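Local coordinates for arginase (PDB 2EF5), which probably hydrolyses L-arginine to L-ornithine and urea, using two manganese ions per subunit, at residues R110-V115 / G209-V214; D161-G166 / R184-H189; E202-L207 / E247-S252; R240-L245 / V278-S283. One frame throughout, in Å; residues are numbered along the deposited sequence.

Contact 1: residues R110-V115 / G209-V214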
loop_
_atom_site.group_PDB
_atom_site.type_symbol
_atom_site.label_atom_id
_atom_site.label_comp_id
_atom_site.label_asym_id
_atom_site.label_seq_id
_atom_site.Cartn_x
_atom_site.Cartn_y
_atom_site.Cartn_z
ATOM N N ARG A 110 -16.072 38.895 -0.294
ATOM C CA ARG A 110 -15.106 38.412 -1.271
ATOM C C ARG A 110 -14.557 37.043 -0.890
ATOM O O ARG A 110 -14.706 36.595 0.246
ATOM C CB ARG A 110 -13.956 39.414 -1.434
ATOM C CG ARG A 110 -12.940 39.041 -2.525
ATOM C CD ARG A 110 -13.615 38.537 -3.814
ATOM N NE ARG A 110 -14.569 39.494 -4.369
ATOM C CZ ARG A 110 -14.234 40.616 -4.999
ATOM N NH1 ARG A 110 -12.956 40.930 -5.162
ATOM N NH2 ARG A 110 -15.175 41.429 -5.463
ATOM N N ARG A 111 -13.928 36.382 -1.855
ATOM C CA ARG A 111 -13.353 35.063 -1.649
ATOM C C ARG A 111 -12.099 35.165 -0.784
ATOM O O ARG A 111 -11.151 35.864 -1.133
ATOM C CB ARG A 111 -12.996 34.441 -3.001
ATOM C CG ARG A 111 -12.448 33.030 -2.918
ATOM C CD ARG A 111 -11.934 32.550 -4.264
ATOM N NE ARG A 111 -11.416 31.188 -4.190
ATOM C CZ ARG A 111 -10.767 30.576 -5.176
ATOM N NH1 ARG A 111 -10.548 31.205 -6.324
ATOM N NH2 ARG A 111 -10.341 29.332 -5.012
ATOM N N VAL A 112 -12.092 34.467 0.347
ATOM C CA VAL A 112 -10.937 34.497 1.239
ATOM C C VAL A 112 -10.506 33.091 1.624
ATOM O O VAL A 112 -11.330 32.179 1.695
ATOM C CB VAL A 112 -11.245 35.269 2.547
ATOM C CG1 VAL A 112 -11.675 36.697 2.225
ATOM C CG2 VAL A 112 -12.329 34.540 3.335
ATOM N N GLY A 113 -9.212 32.916 1.861
ATOM C CA GLY A 113 -8.716 31.617 2.273
ATOM C C GLY A 113 -8.782 31.581 3.791
ATOM O O GLY A 113 -8.630 32.615 4.441
ATOM N N VAL A 114 -9.023 30.407 4.363
ATOM C CA VAL A 114 -9.104 30.283 5.814
ATOM C C VAL A 114 -8.077 29.295 6.346
ATOM O O VAL A 114 -8.070 28.130 5.963
ATOM C CB VAL A 114 -10.509 29.811 6.258
ATOM C CG1 VAL A 114 -10.542 29.591 7.787
ATOM C CG2 VAL A 114 -11.555 30.837 5.844
ATOM N N VAL A 115 -7.205 29.769 7.225
ATOM C CA VAL A 115 -6.190 28.918 7.830
ATOM C C VAL A 115 -6.668 28.683 9.265
ATOM O O VAL A 115 -6.611 29.585 10.100
ATOM C CB VAL A 115 -4.804 29.618 7.832
ATOM C CG1 VAL A 115 -3.744 28.676 8.405
ATOM C CG2 VAL A 115 -4.420 30.032 6.405
ATOM N N GLY A 209 -2.933 33.555 -4.157
ATOM C CA GLY A 209 -3.707 34.664 -4.687
ATOM C C GLY A 209 -4.882 35.152 -3.858
ATOM O O GLY A 209 -5.553 36.107 -4.248
ATOM N N LEU A 210 -5.128 34.526 -2.713
ATOM C CA LEU A 210 -6.257 34.913 -1.872
ATOM C C LEU A 210 -5.882 35.622 -0.586
ATOM O O LEU A 210 -4.815 35.377 -0.017
ATOM C CB LEU A 210 -7.069 33.678 -1.478
ATOM C CG LEU A 210 -7.671 32.760 -2.537
ATOM C CD1 LEU A 210 -8.339 31.581 -1.845
ATOM C CD2 LEU A 210 -8.681 33.529 -3.381
ATOM N N PRO A 211 -6.746 36.537 -0.125
ATOM C CA PRO A 211 -6.444 37.228 1.130
ATOM C C PRO A 211 -6.663 36.124 2.163
ATOM O O PRO A 211 -7.498 35.238 1.959
ATOM C CB PRO A 211 -7.511 38.317 1.196
ATOM C CG PRO A 211 -8.656 37.733 0.405
ATOM C CD PRO A 211 -7.947 37.103 -0.766
ATOM N N LEU A 212 -5.931 36.160 3.266
ATOM C CA LEU A 212 -6.059 35.093 4.245
ATOM C C LEU A 212 -6.576 35.485 5.614
ATOM O O LEU A 212 -6.176 36.510 6.173
ATOM C CB LEU A 212 -4.705 34.415 4.410
ATOM C CG LEU A 212 -4.060 33.880 3.131
ATOM C CD1 LEU A 212 -2.648 33.403 3.450
ATOM C CD2 LEU A 212 -4.902 32.743 2.556
ATOM N N HIS A 213 -7.480 34.659 6.140
ATOM C CA HIS A 213 -8.023 34.855 7.479
ATOM C C HIS A 213 -7.432 33.736 8.327
ATOM O O HIS A 213 -7.553 32.557 7.994
ATOM C CB HIS A 213 -9.550 34.736 7.498
ATOM C CG HIS A 213 -10.135 34.807 8.873
ATOM N ND1 HIS A 213 -10.176 33.721 9.720
ATOM C CD2 HIS A 213 -10.636 35.850 9.576
ATOM C CE1 HIS A 213 -10.673 34.092 10.885
ATOM N NE2 HIS A 213 -10.958 35.381 10.826
ATOM N N VAL A 214 -6.779 34.100 9.418
ATOM C CA VAL A 214 -6.183 33.095 10.285
ATOM C C VAL A 214 -6.995 32.965 11.568
ATOM O O VAL A 214 -7.215 33.944 12.266
ATOM C CB VAL A 214 -4.728 33.468 10.645
ATOM C CG1 VAL A 214 -4.166 32.461 11.653
ATOM C CG2 VAL A 214 -3.872 33.502 9.383
#

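Contact 2: residues D161-G166 / R184-H189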
loop_
_atom_site.group_PDB
_atom_site.type_symbol
_atom_site.label_atom_id
_atom_site.label_comp_id
_atom_site.label_asym_id
_atom_site.label_seq_id
_atom_site.Cartn_x
_atom_site.Cartn_y
_atom_site.Cartn_z
ATOM N N ASP A 161 -11.004 26.341 -0.089
ATOM C CA ASP A 161 -10.169 27.475 0.282
ATOM C C ASP A 161 -9.919 27.439 1.789
ATOM O O ASP A 161 -9.636 28.463 2.410
ATOM C CB ASP A 161 -10.833 28.797 -0.108
ATOM C CG ASP A 161 -11.047 28.925 -1.607
ATOM O OD1 ASP A 161 -10.147 28.519 -2.367
ATOM O OD2 ASP A 161 -12.105 29.447 -2.024
ATOM N N VAL A 162 -10.027 26.244 2.365
ATOM C CA VAL A 162 -9.812 26.047 3.796
ATOM C C VAL A 162 -8.659 25.075 4.037
ATOM O O VAL A 162 -8.518 24.077 3.339
ATOM C CB VAL A 162 -11.070 25.470 4.494
ATOM C CG1 VAL A 162 -10.746 25.110 5.958
ATOM C CG2 VAL A 162 -12.214 26.483 4.442
ATOM N N VAL A 163 -7.824 25.382 5.021
ATOM C CA VAL A 163 -6.710 24.509 5.374
ATOM C C VAL A 163 -6.654 24.426 6.892
ATOM O O VAL A 163 -6.669 25.449 7.571
ATOM C CB VAL A 163 -5.342 25.045 4.854
ATOM C CG1 VAL A 163 -4.233 24.083 5.245
ATOM C CG2 VAL A 163 -5.364 25.202 3.332
ATOM N N LEU A 164 -6.626 23.202 7.410
ATOM C CA LEU A 164 -6.553 22.954 8.843
ATOM C C LEU A 164 -5.107 22.593 9.160
ATOM O O LEU A 164 -4.494 21.808 8.436
ATOM C CB LEU A 164 -7.466 21.788 9.229
ATOM C CG LEU A 164 -8.962 22.065 9.388
ATOM C CD1 LEU A 164 -9.761 20.759 9.380
ATOM C CD2 LEU A 164 -9.176 22.807 10.704
ATOM N N VAL A 165 -4.570 23.154 10.240
ATOM C CA VAL A 165 -3.192 22.879 10.632
ATOM C C VAL A 165 -3.097 22.580 12.120
ATOM O O VAL A 165 -3.602 23.345 12.944
ATOM C CB VAL A 165 -2.263 24.092 10.322
ATOM C CG1 VAL A 165 -0.812 23.754 10.683
ATOM C CG2 VAL A 165 -2.374 24.489 8.851
ATOM N N GLY A 166 -2.453 21.465 12.452
ATOM C CA GLY A 166 -2.262 21.084 13.841
ATOM C C GLY A 166 -3.300 20.151 14.433
ATOM O O GLY A 166 -3.244 19.849 15.621
ATOM N N ARG A 184 -8.352 20.486 2.876
ATOM C CA ARG A 184 -6.948 20.117 3.046
ATOM C C ARG A 184 -6.671 20.104 4.550
ATOM O O ARG A 184 -6.830 21.125 5.226
ATOM C CB ARG A 184 -6.042 21.138 2.355
ATOM C CG ARG A 184 -4.545 20.933 2.600
ATOM C CD ARG A 184 -4.049 19.618 2.026
ATOM N NE ARG A 184 -4.192 19.568 0.575
ATOM C CZ ARG A 184 -3.405 20.207 -0.284
ATOM N NH1 ARG A 184 -2.399 20.955 0.156
ATOM N NH2 ARG A 184 -3.629 20.103 -1.589
ATOM N N VAL A 185 -6.262 18.950 5.068
ATOM C CA VAL A 185 -5.999 18.807 6.497
ATOM C C VAL A 185 -4.567 18.383 6.829
ATOM O O VAL A 185 -4.065 17.382 6.313
ATOM C CB VAL A 185 -6.946 17.769 7.120
ATOM C CG1 VAL A 185 -6.722 17.685 8.623
ATOM C CG2 VAL A 185 -8.393 18.138 6.811
ATOM N N TYR A 186 -3.914 19.153 7.690
ATOM C CA TYR A 186 -2.564 18.832 8.126
ATOM C C TYR A 186 -2.632 18.458 9.609
ATOM O O TYR A 186 -2.645 19.325 10.480
ATOM C CB TYR A 186 -1.632 20.031 7.916
ATOM C CG TYR A 186 -1.300 20.311 6.463
ATOM C CD1 TYR A 186 -0.418 19.485 5.756
ATOM C CD2 TYR A 186 -1.884 21.384 5.782
ATOM C CE1 TYR A 186 -0.128 19.718 4.409
ATOM C CE2 TYR A 186 -1.601 21.621 4.430
ATOM C CZ TYR A 186 -0.724 20.781 3.753
ATOM O OH TYR A 186 -0.468 20.982 2.414
ATOM N N THR A 187 -2.708 17.165 9.899
ATOM C CA THR A 187 -2.765 16.722 11.285
ATOM C C THR A 187 -1.341 16.749 11.829
ATOM O O THR A 187 -0.390 16.972 11.074
ATOM C CB THR A 187 -3.282 15.270 11.407
ATOM O OG1 THR A 187 -2.306 14.372 10.862
ATOM C CG2 THR A 187 -4.598 15.095 10.660
ATOM N N MET A 188 -1.187 16.514 13.128
ATOM C CA MET A 188 0.144 16.499 13.718
ATOM C C MET A 188 1.005 15.415 13.071
ATOM O O MET A 188 2.235 15.476 13.127
ATOM C CB MET A 188 0.063 16.271 15.227
ATOM C CG MET A 188 -0.506 17.450 16.003
ATOM S SD MET A 188 0.357 18.994 15.667
ATOM C CE MET A 188 2.053 18.565 16.156
ATOM N N HIS A 189 0.371 14.419 12.454
ATOM C CA HIS A 189 1.136 13.366 11.784
ATOM C C HIS A 189 1.891 13.987 10.621
ATOM O O HIS A 189 3.082 13.725 10.432
ATOM C CB HIS A 189 0.213 12.246 11.282
ATOM C CG HIS A 189 0.915 11.207 10.461
ATOM N ND1 HIS A 189 1.117 11.346 9.105
ATOM C CD2 HIS A 189 1.506 10.043 10.815
ATOM C CE1 HIS A 189 1.805 10.310 8.658
ATOM N NE2 HIS A 189 2.053 9.505 9.673
HETATM O O HOH W 1 -8.986 22.674 1.083
#

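Contact 3: residues E202-L207 / E247-S252. With GAI (guanidine), chain I.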
loop_
_atom_site.group_PDB
_atom_site.type_symbol
_atom_site.label_atom_id
_atom_site.label_comp_id
_atom_site.label_asym_id
_atom_site.label_seq_id
_atom_site.Cartn_x
_atom_site.Cartn_y
_atom_site.Cartn_z
ATOM N N GLU A 202 3.094 25.044 1.707
ATOM C CA GLU A 202 1.990 24.369 1.035
ATOM C C GLU A 202 0.648 25.054 1.282
ATOM O O GLU A 202 -0.218 25.080 0.407
ATOM C CB GLU A 202 1.933 22.903 1.469
ATOM C CG GLU A 202 2.980 22.039 0.781
ATOM C CD GLU A 202 2.899 20.582 1.186
ATOM O OE1 GLU A 202 1.808 20.136 1.603
ATOM O OE2 GLU A 202 3.922 19.872 1.072
ATOM N N VAL A 203 0.472 25.604 2.477
ATOM C CA VAL A 203 -0.760 26.309 2.804
ATOM C C VAL A 203 -0.892 27.522 1.879
ATOM O O VAL A 203 -1.936 27.741 1.261
ATOM C CB VAL A 203 -0.759 26.794 4.289
ATOM C CG1 VAL A 203 -1.852 27.818 4.519
ATOM C CG2 VAL A 203 -0.958 25.612 5.221
ATOM N N LEU A 204 0.174 28.313 1.785
ATOM C CA LEU A 204 0.157 29.503 0.944
ATOM C C LEU A 204 -0.075 29.178 -0.532
ATOM O O LEU A 204 -0.722 29.950 -1.247
ATOM C CB LEU A 204 1.471 30.270 1.101
ATOM C CG LEU A 204 1.698 30.930 2.463
ATOM C CD1 LEU A 204 3.088 31.541 2.505
ATOM C CD2 LEU A 204 0.633 31.987 2.703
ATOM N N LYS A 205 0.462 28.044 -0.977
ATOM C CA LYS A 205 0.320 27.617 -2.367
ATOM C C LYS A 205 -1.120 27.196 -2.618
ATOM O O LYS A 205 -1.747 27.610 -3.600
ATOM C CB LYS A 205 1.254 26.436 -2.656
ATOM C CG LYS A 205 1.298 25.994 -4.116
ATOM C CD LYS A 205 2.063 26.988 -4.987
ATOM C CE LYS A 205 2.318 26.435 -6.388
ATOM N NZ LYS A 205 3.237 27.314 -7.182
ATOM N N HIS A 206 -1.638 26.368 -1.715
ATOM C CA HIS A 206 -3.003 25.870 -1.814
ATOM C C HIS A 206 -4.012 27.015 -1.840
ATOM O O HIS A 206 -5.073 26.898 -2.452
ATOM C CB HIS A 206 -3.309 24.956 -0.632
ATOM C CG HIS A 206 -4.612 24.229 -0.749
ATOM N ND1 HIS A 206 -4.824 23.221 -1.663
ATOM C CD2 HIS A 206 -5.779 24.378 -0.074
ATOM C CE1 HIS A 206 -6.066 22.780 -1.551
ATOM N NE2 HIS A 206 -6.663 23.467 -0.592
ATOM N N LEU A 207 -3.672 28.119 -1.179
ATOM C CA LEU A 207 -4.557 29.278 -1.111
ATOM C C LEU A 207 -3.960 30.474 -1.843
ATOM O O LEU A 207 -4.259 31.627 -1.520
ATOM C CB LEU A 207 -4.804 29.657 0.357
ATOM C CG LEU A 207 -5.311 28.560 1.297
ATOM C CD1 LEU A 207 -5.425 29.104 2.720
ATOM C CD2 LEU A 207 -6.665 28.066 0.814
ATOM N N GLU A 247 5.149 33.532 11.205
ATOM C CA GLU A 247 6.105 34.344 10.455
ATOM C C GLU A 247 6.054 34.079 8.949
ATOM O O GLU A 247 6.163 35.008 8.145
ATOM C CB GLU A 247 7.532 34.109 10.971
ATOM C CG GLU A 247 7.707 34.385 12.464
ATOM C CD GLU A 247 9.054 33.907 12.993
ATOM O OE1 GLU A 247 9.530 32.850 12.542
ATOM O OE2 GLU A 247 9.630 34.572 13.874
ATOM N N ILE A 248 5.886 32.820 8.560
ATOM C CA ILE A 248 5.833 32.505 7.142
ATOM C C ILE A 248 4.526 33.021 6.536
ATOM O O ILE A 248 4.510 33.502 5.409
ATOM C CB ILE A 248 6.001 30.989 6.902
ATOM C CG1 ILE A 248 7.412 30.559 7.332
ATOM C CG2 ILE A 248 5.788 30.665 5.432
ATOM C CD1 ILE A 248 7.706 29.064 7.178
ATOM N N LEU A 249 3.432 32.944 7.287
ATOM C CA LEU A 249 2.163 33.460 6.789
ATOM C C LEU A 249 2.289 34.981 6.682
ATOM O O LEU A 249 1.791 35.590 5.726
ATOM C CB LEU A 249 1.004 33.088 7.725
ATOM C CG LEU A 249 0.663 31.592 7.806
ATOM C CD1 LEU A 249 -0.456 31.365 8.820
ATOM C CD2 LEU A 249 0.257 31.070 6.435
ATOM N N ALA A 250 2.966 35.593 7.651
ATOM C CA ALA A 250 3.156 37.037 7.638
ATOM C C ALA A 250 3.930 37.478 6.395
ATOM O O ALA A 250 3.568 38.468 5.758
ATOM C CB ALA A 250 3.897 37.481 8.897
ATOM N N GLU A 251 4.987 36.738 6.055
ATOM C CA GLU A 251 5.826 37.055 4.890
ATOM C C GLU A 251 5.033 37.142 3.588
ATOM O O GLU A 251 5.376 37.919 2.699
ATOM C CB GLU A 251 6.938 36.009 4.703
ATOM C CG GLU A 251 8.023 35.989 5.778
ATOM C CD GLU A 251 9.125 34.962 5.497
ATOM O OE1 GLU A 251 8.867 33.971 4.773
ATOM O OE2 GLU A 251 10.249 35.137 6.013
ATOM N N SER A 252 3.980 36.336 3.469
ATOM C CA SER A 252 3.157 36.325 2.260
ATOM C C SER A 252 2.522 37.687 2.033
ATOM O O SER A 252 2.237 38.060 0.901
ATOM C CB SER A 252 2.042 35.287 2.373
ATOM O OG SER A 252 1.011 35.771 3.220
HETATM C C GAI I . 10.909 31.599 15.597
HETATM N N1 GAI I . 10.663 31.187 14.343
HETATM N N2 GAI I . 11.369 30.729 16.498
HETATM N N3 GAI I . 10.697 32.874 15.941
#

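Contact 4: residues R240-L245 / V278-S283. With GAI (guanidine), chain I.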
loop_
_atom_site.group_PDB
_atom_site.type_symbol
_atom_site.label_atom_id
_atom_site.label_comp_id
_atom_site.label_asym_id
_atom_site.label_seq_id
_atom_site.Cartn_x
_atom_site.Cartn_y
_atom_site.Cartn_z
ATOM N N ARG A 240 8.155 27.398 19.160
ATOM C CA ARG A 240 8.868 27.765 17.946
ATOM C C ARG A 240 8.077 27.421 16.678
ATOM O O ARG A 240 8.007 28.233 15.755
ATOM C CB ARG A 240 10.251 27.087 17.915
ATOM C CG ARG A 240 11.255 27.671 18.929
ATOM C CD ARG A 240 12.465 26.753 19.180
ATOM N NE ARG A 240 13.049 26.252 17.939
ATOM C CZ ARG A 240 14.028 25.349 17.891
ATOM N NH1 ARG A 240 14.549 24.858 19.018
ATOM N NH2 ARG A 240 14.458 24.889 16.721
ATOM N N GLU A 241 7.489 26.231 16.616
ATOM C CA GLU A 241 6.710 25.871 15.439
ATOM C C GLU A 241 5.584 26.867 15.200
ATOM O O GLU A 241 5.358 27.297 14.072
ATOM C CB GLU A 241 6.104 24.471 15.575
ATOM C CG GLU A 241 7.101 23.344 15.468
ATOM C CD GLU A 241 6.444 21.994 15.634
ATOM O OE1 GLU A 241 5.592 21.862 16.536
ATOM O OE2 GLU A 241 6.772 21.064 14.870
ATOM N N ALA A 242 4.871 27.228 16.260
ATOM C CA ALA A 242 3.766 28.173 16.131
ATOM C C ALA A 242 4.260 29.529 15.634
ATOM O O ALA A 242 3.624 30.152 14.785
ATOM C CB ALA A 242 3.032 28.324 17.473
ATOM N N HIS A 243 5.391 30.001 16.156
ATOM C CA HIS A 243 5.901 31.287 15.699
ATOM C C HIS A 243 6.361 31.183 14.245
ATOM O O HIS A 243 6.119 32.094 13.453
ATOM C CB HIS A 243 7.036 31.784 16.603
ATOM C CG HIS A 243 6.552 32.458 17.849
ATOM N ND1 HIS A 243 6.060 33.748 17.852
ATOM C CD2 HIS A 243 6.445 32.009 19.119
ATOM C CE1 HIS A 243 5.671 34.062 19.076
ATOM N NE2 HIS A 243 5.890 33.028 19.865
ATOM N N LEU A 244 6.999 30.074 13.882
ATOM C CA LEU A 244 7.442 29.912 12.497
ATOM C C LEU A 244 6.245 29.981 11.544
ATOM O O LEU A 244 6.289 30.667 10.523
ATOM C CB LEU A 244 8.159 28.576 12.293
ATOM C CG LEU A 244 8.615 28.392 10.839
ATOM C CD1 LEU A 244 9.660 29.456 10.493
ATOM C CD2 LEU A 244 9.191 27.004 10.645
ATOM N N LEU A 245 5.179 29.262 11.881
ATOM C CA LEU A 245 3.976 29.265 11.054
ATOM C C LEU A 245 3.458 30.684 10.857
ATOM O O LEU A 245 3.121 31.084 9.736
ATOM C CB LEU A 245 2.881 28.412 11.695
ATOM C CG LEU A 245 1.552 28.403 10.934
ATOM C CD1 LEU A 245 1.760 27.843 9.527
ATOM C CD2 LEU A 245 0.547 27.571 11.701
ATOM N N VAL A 278 -0.812 36.251 22.292
ATOM C CA VAL A 278 -0.510 37.627 21.939
ATOM C C VAL A 278 0.803 37.638 21.152
ATOM O O VAL A 278 0.914 38.311 20.128
ATOM C CB VAL A 278 -0.375 38.528 23.182
ATOM C CG1 VAL A 278 0.222 39.863 22.783
ATOM C CG2 VAL A 278 -1.747 38.739 23.815
ATOM N N GLY A 279 1.785 36.876 21.623
ATOM C CA GLY A 279 3.061 36.829 20.937
ATOM C C GLY A 279 2.894 36.314 19.521
ATOM O O GLY A 279 3.541 36.809 18.594
ATOM N N LEU A 280 2.028 35.318 19.347
ATOM C CA LEU A 280 1.796 34.755 18.024
ATOM C C LEU A 280 1.126 35.784 17.124
ATOM O O LEU A 280 1.436 35.853 15.940
ATOM C CB LEU A 280 0.953 33.477 18.118
ATOM C CG LEU A 280 1.705 32.303 18.754
ATOM C CD1 LEU A 280 0.759 31.132 19.015
ATOM C CD2 LEU A 280 2.837 31.875 17.830
ATOM N N ALA A 281 0.229 36.592 17.674
ATOM C CA ALA A 281 -0.423 37.627 16.868
ATOM C C ALA A 281 0.633 38.612 16.365
ATOM O O ALA A 281 0.595 39.040 15.211
ATOM C CB ALA A 281 -1.472 38.372 17.688
ATOM N N LEU A 282 1.581 38.969 17.229
ATOM C CA LEU A 282 2.630 39.908 16.847
ATOM C C LEU A 282 3.442 39.350 15.675
ATOM O O LEU A 282 3.737 40.068 14.713
ATOM C CB LEU A 282 3.536 40.205 18.045
ATOM C CG LEU A 282 2.849 40.804 19.283
ATOM C CD1 LEU A 282 3.895 40.999 20.384
ATOM C CD2 LEU A 282 2.167 42.134 18.933
ATOM N N SER A 283 3.792 38.069 15.742
ATOM C CA SER A 283 4.549 37.463 14.655
ATOM C C SER A 283 3.721 37.450 13.376
ATOM O O SER A 283 4.243 37.688 12.284
ATOM C CB SER A 283 4.954 36.032 14.999
ATOM O OG SER A 283 5.866 36.003 16.077
HETATM C C GAI I . 10.909 31.599 15.597
HETATM N N1 GAI I . 10.663 31.187 14.343
HETATM N N2 GAI I . 11.369 30.729 16.498
HETATM N N3 GAI I . 10.697 32.874 15.941
#

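Contact 1: residues R110-V115 / G209-V214
G113 to V115 runs parallel to L212 to V214, with the strand axes 4.8 Å apart at closest approach and 25° between their directions. Three backbone hydrogen bonds join them. G113 N donates to P211 O at 2.9 Å. H213 N then donates to G113 O, and V115 N to H213 O, so the bonds alternate between the chains as parallel pairing requires. All three are nearly straight. The CA-H groups of L212 and V114 make weaker contacts to G113 O and H213 O. These strands, 113-117 and 212-217, are neighbours in the parallel eight-stranded sheet of the arginase alpha/beta fold. They lead towards the manganese ligands D118 and D217. H213 and V114 share the face covered by helix 99-107. V115, L212 and V214 lie on the other face, where V115 touches V203 and L212 touches L204 of helix 196-206. G113 has no side chain, and L212 CD2 comes to 4.0 Å from G113 CA. Ahead of G113 and L212, side chains add to the contact. R111 is extended from CG to NE, with CG anti to the backbone N (chi1 -177°). This carries its chain obliquely across L210, whose CD2 is 3.5 Å from R111 CD and sits over one guanidinium face. R111 NH2 forms a salt bridge with D161. V112 CG1 meets P211 CG at 3.7 Å, the two side chains crossing at about a right angle.

Contact 2: residues D161-G166 / R184-H189
V163 presents a methyl to the ring edge of Y186 across two parallel strands, 162-167 and 184-187. With helix 172-181 between them they form a beta-alpha-beta unit at one border of the arginase sheet. V163 CG1 lies in the ring plane, 3.6 Å from Y186 CD2. Y186 CG stands anti to its carbonyl carbon (chi1 -72°), which carries the ring back to V163. V165 CG2 reaches the same ring obliquely. The phenol oxygen is held twice. R184 bends at chi2 and chi3, so that its NH1 returns to Y186 OH at 3.0 Å, 21° out of the guanidinium plane. E202 of helix 196-206 also bonds to this hydroxyl. The other sheet face carries L164 and V185. They lie side by side and point the same way, with L164 CD1 3.9 Å from V185 CG2. L164 packs on A121, and V185 meets F290 of a second subunit. The backbones are joined by L164 N to R184 O, Y186 N to L164 O and G166 N to Y186 O. In the second, the donor Y186 N stands 30° out of the carbonyl plane of L164. At the V162 end of the pairing a water bridges V162 O and R184 N. At the T187 end, T187 is the N-cap of helix 188-194, and its OG1 accepts from H189 N. M188 belongs to a guanidine pocket and touches that ligand; its SD also sits 3.7 Å from G166 O.

Contact 3: residues E202-L207 / E247-S252
The first torsion of L204 (chi1 -68°) turns its chain away from its own carbonyl, and an extended chi2 spreads its two methyls against helix 239-252. L249 has nearly the same torsions, and its CD2 meets L204 CD2 at 3.9 Å. L204 CD2 is closer still to S252 CB, at 3.6 Å. The other methyl, L204 CD1, lies 3.8 Å from I248 O and also touches I248 CG2. One leucine thus fits among I248, L249 and S252, on the side of the helix turned to it. V203 adds a looser contact through CG1 to L249 CD2. No hydrogen bond joins the two segments. Helices 196-206 and 239-252 lie on the same side of the parallel sheet of the arginase fold, and the axes of the two segments approach to 10.6 Å and cross at -36°. Beneath them V203 rests on V163 and V165, L204 on L212, and L249 on V214. S252 OG sits between its own backbone N and carbonyl carbon (chi1 76°). From there it donates to L249 O at 2.6 Å, in the carbonyl plane, and it also bonds to R254 N just after the helix. E247, at the start of this segment, holds a bound guanidine. Its carboxylate takes two bonds from the ligand: N1 to E247 OE1 at 2.7 Å and N3 to E247 OE2 at 2.9 Å. The second is nearly straight. Opposite charges would probably strengthen this pair if guanidine is protonated.

Contact 4: residues R240-L245 / V278-S283
A methyl of L280 sits almost exactly over the centre of the H243 imidazole. L280 CD2 is 3.6 Å from the ring centroid and 3° off the ring normal, a clear CH-pi contact. The same ring is held at its edge. H243 ND1 donates to S283 OG at 2.9 Å, with an angle of 158° at the hydrogen, and the hydroxyl oxygen lies in the ring plane. The hydrogen bond thus helps to fix the rotation of the ring while the leucine covers one face. H243 CE1 also comes to 3.5 Å from G279 O. The first torsion of H243 places CG beside the backbone N, and this swings the imidazole across to the second helix. The two helices, 239-252 and 272-284, run side by side, and the axes of the two segments approach to 9.0 Å with 32° between their directions. They belong to the helical layers that flank the parallel sheet of the arginase alpha/beta fold. L280 CD2 also packs on A242 CB at 3.6 Å, so one methyl touches both the alanine and the histidine. Y239 meets the H243 ring as well. A bound guanidine, hydrogen-bonded by E247, lies beside helix 239-252. H243 CB approaches its N3 and R240 CG its N2, each at 3.9 Å. E241 of the same helix forms a salt bridge with R240 of a second subunit.

Overall arrangement
Contacts 1 and 2 lie in one sheet, since strands 113-117 and 162-167 are neighbours, and R111 NH2 meets D161 OD1 at 2.8 Å. Contact 3 lies against this sheet. L204 CD2 packs on L212 CD1 of contact 1 at 3.7 Å, and E202 OE1 reaches Y186 OH of contact 2 at 2.6 Å. Contacts 3 and 4 share helix 239-252, and A250 CB lies 3.4 Å from S283 O. Both touch the same guanidine, which E247 binds. The L280 side chain of contact 4 is about 13 Å from a bound manganese ion. The L164 side chain of contact 2 is about 8 Å from a bound manganese ion.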